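Local coordinates for phage-related protein (Bacillus cereus, PDB 4JG2) that is of unknown function but probably binds single-stranded DNA, as the related protein of Enterobacter phage Enc34 does, at residues 166-170 with 171-175. Numbering follows the deposited sequence.
Sequences AFNSN and GNKGV
Asn172 O takes two hydrogen bonds, one from Ser169 N at 2.9 Å and one from a water at the same distance, and the CA of Asn168 adds a C-H...O contact. The same water donates to Asn168 OD1 (2.8 Å), tying this side-chain amide back to the opposite strand. With CG anti to the backbone N (chi1 -176°), the Asn168 side chain lies beside that of Lys173, both pointing the same way, its ND2 3.6 Å from Lys173 CB. Asn172 N donates back to Ser169 O, completing the first antiparallel hydrogen-bonded pair. This pair closes a type I' turn, a two-residue hairpin loop in which Asn170 and Gly171 both have positive phi. Farther along, Phe167 and Gly174 form the second, with Phe167 N to Gly174 O at 2.9 Å and Gly174 N to Phe167 O at 3.0 Å. Phe167 CG sits between its backbone N and carbonyl carbon (chi1 80°), which turns the ring across the neighbouring strand: Lys173 CA makes a CH-pi contact over one face, offset toward the rim, 4.2 Å from the centroid and 22° off the ring normal, while Val175 N lies at the edge. Gly174, whose backbone angles call for glycine, marks the corner in the chain. The hairpin joins the end of strand 157-169 to the short strand 172-173 at the protein surface, whereas beyond the corner Val175 starts strand 175-186 and packs on Ala88 and Ile89 of helix 75-96.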
# COMPACT_ATOMS: atom_id res chain seq x y z
N ALA A 166 -6.49 10.86 5.91
CA ALA A 166 -7.65 10.67 6.77
C ALA A 166 -8.85 10.33 5.94
O ALA A 166 -9.04 10.87 4.84
CB ALA A 166 -7.93 11.89 7.61
N PHE A 167 -9.74 9.48 6.48
CA PHE A 167 -10.97 9.12 5.77
C PHE A 167 -12.09 8.83 6.77
O PHE A 167 -11.85 8.46 7.91
CB PHE A 167 -10.78 7.88 4.84
CG PHE A 167 -10.84 6.57 5.56
CD1 PHE A 167 -9.77 6.16 6.34
CD2 PHE A 167 -11.99 5.80 5.55
CE1 PHE A 167 -9.84 4.96 7.03
CE2 PHE A 167 -12.08 4.63 6.26
CZ PHE A 167 -10.99 4.25 7.05
N ASN A 168 -13.31 8.87 6.23
CA ASN A 168 -14.48 8.37 6.92
C ASN A 168 -15.43 7.89 5.85
O ASN A 168 -15.88 8.68 5.04
CB ASN A 168 -15.10 9.50 7.70
CG ASN A 168 -16.27 9.09 8.53
OD1 ASN A 168 -17.22 8.49 8.03
ND2 ASN A 168 -16.20 9.38 9.80
N SER A 169 -15.72 6.59 5.86
CA SER A 169 -16.64 5.98 4.91
C SER A 169 -16.83 4.50 5.27
O SER A 169 -15.98 3.89 5.94
CB SER A 169 -16.13 5.99 3.50
OG SER A 169 -14.87 5.41 3.36
N ASN A 170 -17.92 3.92 4.75
CA ASN A 170 -18.19 2.52 4.94
C ASN A 170 -18.20 2.10 6.39
O ASN A 170 -17.74 1.00 6.75
CB ASN A 170 -17.17 1.73 4.11
CG ASN A 170 -17.30 1.99 2.60
OD1 ASN A 170 -18.42 2.15 2.04
ND2 ASN A 170 -16.16 2.01 1.91
N GLY A 171 -18.72 3.00 7.26
CA GLY A 171 -18.79 2.70 8.71
C GLY A 171 -17.45 2.70 9.42
O GLY A 171 -17.38 2.42 10.59
N ASN A 172 -16.39 3.10 8.72
CA ASN A 172 -15.05 3.10 9.26
C ASN A 172 -14.51 4.52 9.19
O ASN A 172 -15.00 5.38 8.45
CB ASN A 172 -14.14 2.12 8.45
CG ASN A 172 -14.48 0.67 8.66
OD1 ASN A 172 -14.63 0.21 9.77
ND2 ASN A 172 -14.45 -0.08 7.58
N LYS A 173 -13.49 4.74 9.98
CA LYS A 173 -12.83 6.05 9.99
C LYS A 173 -11.41 5.90 10.48
O LYS A 173 -11.17 4.98 11.28
CB LYS A 173 -13.63 7.04 10.82
CG LYS A 173 -13.66 6.62 12.28
CD LYS A 173 -14.71 7.29 13.12
CE LYS A 173 -14.61 6.84 14.58
NZ LYS A 173 -15.77 7.29 15.37
N GLY A 174 -10.51 6.78 10.06
CA GLY A 174 -9.15 6.67 10.42
C GLY A 174 -8.23 7.19 9.33
O GLY A 174 -8.49 8.25 8.74
N VAL A 175 -7.17 6.45 9.06
CA VAL A 175 -6.18 6.75 8.07
C VAL A 175 -6.09 5.59 7.09
O VAL A 175 -5.93 4.45 7.49
CB VAL A 175 -4.81 7.02 8.71
CG1 VAL A 175 -3.76 7.27 7.64
CG2 VAL A 175 -4.89 8.20 9.62
O HOH W 1 -17.88 5.86 8.55